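Local atomic coordinates of cutinase-like protein (Cryptococcus sp., PDB entry 2CZQ), a protein that probably hydrolyses carboxylic esters, as a cutinase-like member of the alpha/beta hydrolase fold. Residues A[1-14]-A[27-40]. Sequence-based numbering, arbitrary orientation.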
loop_
_atom_site.group_PDB
_atom_site.type_symbol
_atom_site.label_atom_id
_atom_site.label_comp_id
_atom_site.label_asym_id
_atom_site.label_seq_id
_atom_site.Cartn_x
_atom_site.Cartn_y
_atom_site.Cartn_z
ATOM N N ALA A 1 -8.191 1.895 -21.345
ATOM C CA ALA A 1 -8.672 0.508 -21.591
ATOM C C ALA A 1 -9.583 0.058 -20.462
ATOM O O ALA A 1 -9.451 0.518 -19.325
ATOM C CB ALA A 1 -7.491 -0.440 -21.719
ATOM N N THR A 2 -10.509 -0.839 -20.775
ATOM C CA THR A 2 -11.337 -1.462 -19.757
ATOM C C THR A 2 -10.751 -2.827 -19.449
ATOM O O THR A 2 -10.490 -3.619 -20.358
ATOM C CB THR A 2 -12.790 -1.593 -20.251
ATOM O OG1 THR A 2 -13.331 -0.289 -20.494
ATOM C CG2 THR A 2 -13.691 -2.157 -19.160
ATOM N N SER A 3 -10.524 -3.090 -18.167
ATOM C CA SER A 3 -10.145 -4.420 -17.732
ATOM C C SER A 3 -11.403 -5.260 -17.579
ATOM O O SER A 3 -12.322 -4.879 -16.850
ATOM C CB SER A 3 -9.408 -4.365 -16.399
ATOM O OG SER A 3 -9.317 -5.668 -15.856
ATOM N N SER A 4 -11.443 -6.405 -18.254
ATOM C CA SER A 4 -12.564 -7.327 -18.088
ATOM C C SER A 4 -12.634 -7.866 -16.660
ATOM O O SER A 4 -13.720 -8.082 -16.127
ATOM C CB SER A 4 -12.503 -8.479 -19.097
ATOM O OG SER A 4 -11.200 -9.011 -19.192
ATOM N N ALA A 5 -11.473 -8.068 -16.043
ATOM C CA ALA A 5 -11.414 -8.537 -14.664
ATOM C C ALA A 5 -11.952 -7.484 -13.699
ATOM O O ALA A 5 -12.610 -7.822 -12.714
ATOM C CB ALA A 5 -9.994 -8.909 -14.295
ATOM N N CYS A 6 -11.679 -6.213 -14.002
ATOM C CA CYS A 6 -11.983 -5.112 -13.093
ATOM C C CYS A 6 -12.515 -3.881 -13.826
ATOM O O CYS A 6 -11.805 -2.878 -13.930
ATOM C CB CYS A 6 -10.726 -4.733 -12.302
ATOM S SG CYS A 6 -10.136 -6.040 -11.210
ATOM N N PRO A 7 -13.753 -3.931 -14.331
ATOM C CA PRO A 7 -14.344 -2.761 -14.995
ATOM C C PRO A 7 -14.515 -1.547 -14.074
ATOM O O PRO A 7 -14.578 -0.423 -14.569
ATOM C CB PRO A 7 -15.707 -3.279 -15.475
ATOM C CG PRO A 7 -15.567 -4.759 -15.525
ATOM C CD PRO A 7 -14.656 -5.099 -14.391
ATOM N N GLN A 8 -14.608 -1.781 -12.767
ATOM C CA GLN A 8 -14.626 -0.723 -11.771
ATOM C C GLN A 8 -13.621 -1.082 -10.694
ATOM O O GLN A 8 -13.563 -2.231 -10.240
ATOM C CB GLN A 8 -16.011 -0.563 -11.153
ATOM C CG GLN A 8 -16.098 0.594 -10.175
ATOM C CD GLN A 8 -17.493 0.768 -9.629
ATOM O OE1 GLN A 8 -18.086 -0.174 -9.104
ATOM N NE2 GLN A 8 -18.027 1.971 -9.750
ATOM N N TYR A 9 -12.830 -0.101 -10.283
ATOM C CA TYR A 9 -11.862 -0.341 -9.225
ATOM C C TYR A 9 -11.613 0.917 -8.413
ATOM O O TYR A 9 -11.868 2.032 -8.870
ATOM C CB TYR A 9 -10.544 -0.894 -9.799
ATOM C CG TYR A 9 -9.814 0.099 -10.665
ATOM C CD1 TYR A 9 -10.083 0.187 -12.029
ATOM C CD2 TYR A 9 -8.873 0.968 -10.118
ATOM C CE1 TYR A 9 -9.429 1.109 -12.828
ATOM C CE2 TYR A 9 -8.211 1.891 -10.901
ATOM C CZ TYR A 9 -8.493 1.963 -12.253
ATOM O OH TYR A 9 -7.838 2.899 -13.011
ATOM N N VAL A 10 -11.108 0.715 -7.202
ATOM C CA VAL A 10 -10.779 1.809 -6.306
ATOM C C VAL A 10 -9.346 1.627 -5.828
ATOM O O VAL A 10 -8.955 0.534 -5.396
ATOM C CB VAL A 10 -11.726 1.869 -5.090
ATOM C CG1 VAL A 10 -11.495 3.142 -4.295
ATOM C CG2 VAL A 10 -13.177 1.780 -5.526
ATOM N N LEU A 11 -8.584 2.711 -5.921
ATOM C CA LEU A 11 -7.244 2.793 -5.359
ATOM C C LEU A 11 -7.401 3.461 -4.003
ATOM O O LEU A 11 -7.577 4.677 -3.913
ATOM C CB LEU A 11 -6.325 3.598 -6.286
ATOM C CG LEU A 11 -6.312 3.157 -7.757
ATOM C CD1 LEU A 11 -5.477 4.104 -8.602
ATOM C CD2 LEU A 11 -5.810 1.725 -7.910
ATOM N N ILE A 12 -7.416 2.644 -2.955
ATOM C CA ILE A 12 -7.569 3.141 -1.599
ATOM C C ILE A 12 -6.172 3.426 -1.086
ATOM O O ILE A 12 -5.354 2.509 -0.983
ATOM C CB ILE A 12 -8.271 2.092 -0.699
ATOM C CG1 ILE A 12 -9.721 1.863 -1.147
ATOM C CG2 ILE A 12 -8.195 2.507 0.781
ATOM C CD1 ILE A 12 -10.428 0.717 -0.434
ATOM N N ASN A 13 -5.896 4.689 -0.780
ATOM C CA ASN A 13 -4.567 5.057 -0.311
ATOM C C ASN A 13 -4.622 5.729 1.045
ATOM O O ASN A 13 -5.458 6.610 1.285
ATOM C CB ASN A 13 -3.814 5.911 -1.343
ATOM C CG ASN A 13 -4.302 7.348 -1.397
ATOM O OD1 ASN A 13 -3.658 8.250 -0.855
ATOM N ND2 ASN A 13 -5.440 7.570 -2.049
ATOM N N THR A 14 -3.731 5.285 1.927
ATOM C CA THR A 14 -3.641 5.797 3.281
ATOM C C THR A 14 -2.297 6.494 3.444
ATOM O O THR A 14 -1.235 5.907 3.200
ATOM C CB THR A 14 -3.815 4.660 4.290
ATOM O OG1 THR A 14 -5.020 3.949 3.988
ATOM C CG2 THR A 14 -4.029 5.207 5.697
ATOM N N PHE A 27 1.594 8.327 -3.698
ATOM C CA PHE A 27 0.902 7.610 -4.775
ATOM C C PHE A 27 0.396 8.487 -5.897
ATOM O O PHE A 27 -0.180 7.984 -6.849
ATOM C CB PHE A 27 -0.233 6.746 -4.209
ATOM C CG PHE A 27 0.199 5.964 -3.025
ATOM C CD1 PHE A 27 1.105 4.923 -3.176
ATOM C CD2 PHE A 27 -0.199 6.329 -1.749
ATOM C CE1 PHE A 27 1.581 4.233 -2.076
ATOM C CE2 PHE A 27 0.265 5.638 -0.635
ATOM C CZ PHE A 27 1.162 4.590 -0.796
ATOM N N ARG A 28 0.619 9.791 -5.811
ATOM C CA ARG A 28 0.023 10.707 -6.780
ATOM C C ARG A 28 0.397 10.372 -8.225
ATOM O O ARG A 28 -0.475 10.281 -9.094
ATOM C CB ARG A 28 0.423 12.146 -6.452
ATOM C CG ARG A 28 -0.461 13.212 -7.078
ATOM C CD ARG A 28 -0.198 14.632 -6.573
ATOM N NE ARG A 28 0.307 14.664 -5.199
ATOM C CZ ARG A 28 -0.232 15.368 -4.206
ATOM N NH1 ARG A 28 -1.309 16.116 -4.411
ATOM N NH2 ARG A 28 0.311 15.322 -2.998
ATOM N N THR A 29 1.685 10.195 -8.493
ATOM C CA THR A 29 2.108 9.923 -9.855
ATOM C C THR A 29 1.592 8.578 -10.344
ATOM O O THR A 29 0.941 8.509 -11.387
ATOM C CB THR A 29 3.621 10.033 -9.972
ATOM O OG1 THR A 29 3.965 11.413 -9.814
ATOM C CG2 THR A 29 4.095 9.677 -11.383
ATOM N N MET A 30 1.837 7.515 -9.586
ATOM C CA MET A 30 1.392 6.206 -10.044
ATOM C C MET A 30 -0.117 6.178 -10.248
ATOM O O MET A 30 -0.600 5.551 -11.189
ATOM C CB MET A 30 1.851 5.078 -9.117
ATOM C CG MET A 30 1.189 5.041 -7.743
ATOM S SD MET A 30 1.854 3.746 -6.691
ATOM C CE MET A 30 3.475 4.426 -6.286
ATOM N N ASN A 31 -0.865 6.866 -9.387
ATOM C CA ASN A 31 -2.315 6.834 -9.516
ATOM C C ASN A 31 -2.826 7.605 -10.717
ATOM O O ASN A 31 -3.821 7.207 -11.326
ATOM C CB ASN A 31 -2.989 7.253 -8.219
ATOM C CG ASN A 31 -2.864 6.193 -7.155
ATOM O OD1 ASN A 31 -2.417 5.083 -7.433
ATOM N ND2 ASN A 31 -3.277 6.520 -5.939
ATOM N N SER A 32 -2.138 8.685 -11.079
ATOM C CA SER A 32 -2.417 9.348 -12.347
ATOM C C SER A 32 -2.180 8.386 -13.519
ATOM O O SER A 32 -2.938 8.377 -14.481
ATOM C CB SER A 32 -1.624 10.652 -12.487
ATOM O OG SER A 32 -0.266 10.410 -12.789
ATOM N N GLN A 33 -1.137 7.566 -13.426
ATOM C CA GLN A 33 -0.833 6.599 -14.477
ATOM C C GLN A 33 -1.860 5.471 -14.542
ATOM O O GLN A 33 -2.296 5.083 -15.627
ATOM C CB GLN A 33 0.557 6.004 -14.275
ATOM C CG GLN A 33 1.702 6.986 -14.380
ATOM C CD GLN A 33 3.018 6.268 -14.277
ATOM O OE1 GLN A 33 3.601 5.880 -15.297
ATOM N NE2 GLN A 33 3.474 6.044 -13.056
ATOM N N ILE A 34 -2.237 4.940 -13.383
ATOM C CA ILE A 34 -3.164 3.811 -13.325
ATOM C C ILE A 34 -4.526 4.229 -13.866
ATOM O O ILE A 34 -5.098 3.542 -14.712
ATOM C CB ILE A 34 -3.303 3.268 -11.885
ATOM C CG1 ILE A 34 -1.979 2.703 -11.365
ATOM C CG2 ILE A 34 -4.406 2.211 -11.808
ATOM C CD1 ILE A 34 -1.864 2.748 -9.849
ATOM N N THR A 35 -5.041 5.355 -13.374
ATOM C CA THR A 35 -6.367 5.803 -13.793
ATOM C C THR A 35 -6.403 6.232 -15.254
ATOM O O THR A 35 -7.448 6.141 -15.885
ATOM C CB THR A 35 -6.942 6.909 -12.887
ATOM O OG1 THR A 35 -6.044 8.028 -12.828
ATOM C CG2 THR A 35 -7.110 6.403 -11.445
ATOM N N ALA A 36 -5.273 6.689 -15.791
ATOM C CA ALA A 36 -5.192 6.995 -17.218
ATOM C C ALA A 36 -5.137 5.727 -18.066
ATOM O O ALA A 36 -5.607 5.720 -19.207
ATOM C CB ALA A 36 -3.994 7.888 -17.520
ATOM N N ALA A 37 -4.573 4.659 -17.508
ATOM C CA ALA A 37 -4.417 3.399 -18.234
ATOM C C ALA A 37 -5.699 2.573 -18.265
ATOM O O ALA A 37 -6.012 1.940 -19.277
ATOM C CB ALA A 37 -3.278 2.581 -17.643
ATOM N N LEU A 38 -6.427 2.578 -17.153
ATOM C CA LEU A 38 -7.617 1.752 -16.992
ATOM C C LEU A 38 -8.807 2.587 -16.575
ATOM O O LEU A 38 -8.769 3.280 -15.562
ATOM C CB LEU A 38 -7.388 0.655 -15.951
ATOM C CG LEU A 38 -6.427 -0.481 -16.293
ATOM C CD1 LEU A 38 -6.334 -1.424 -15.106
ATOM C CD2 LEU A 38 -6.852 -1.232 -17.555
ATOM N N SER A 39 -9.868 2.503 -17.366
ATOM C CA SER A 39 -11.114 3.184 -17.051
ATOM C C SER A 39 -11.810 2.560 -15.840
ATOM O O SER A 39 -11.535 1.416 -15.459
ATOM C CB SER A 39 -12.048 3.146 -18.260
ATOM O OG SER A 39 -12.376 1.808 -18.584
ATOM N N GLY A 40 -12.723 3.324 -15.252
ATOM C CA GLY A 40 -13.539 2.839 -14.155
ATOM C C GLY A 40 -12.893 2.952 -12.791
ATOM O O GLY A 40 -13.376 2.354 -11.826
HETATM O O HOH W 1 -11.080 -1.228 -16.088
#
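With CG held between its backbone N and carbonyl carbon (chi1 66°), Y9 swings its ring from strand 9-14 up to the C-terminal end of helix 28-37, and L11, its CG beside the backbone N (chi1 -51°), sends CD1 against the same helix. Tyrosine suits its place: the ring bridges strand and helix and ends in a donor, Y9 OH giving a 2.7 Å hydrogen bond to L38 O, which lies at the ring edge, in its plane. L38 CB packs on Y9 CE1, and I34 CG2 lies 3.9 Å from Y9 CE2. Farther along, L11, apolar to fill this buried layer, lays CD1 against I34 CG2 and the amide of N31, which can sit there because its OD1 and ND2 are hydrogen-bonded to the side chains of Q82 and Q23. N13, its amide held by N45 and S24, sets CB 3.7 Å from CD2 of the F27 ring.

At the end near Y9, backbone hydrogen bonds add to the grip: Y9 N to G40 O, nearly straight (165°) at 3.0 Å, A1 N to A37 O, and S39 N to A1 O at 2.8 Å. G40 has no side chain, so P7 O can lie 3.4 Å from its CA. The axes of strand and helix come within 10.5 Å and run antiparallel, as the first two elements of the right-handed beta-alpha-beta crossover 9-14, 28-37, 41-45 of the alpha/beta hydrolase fold.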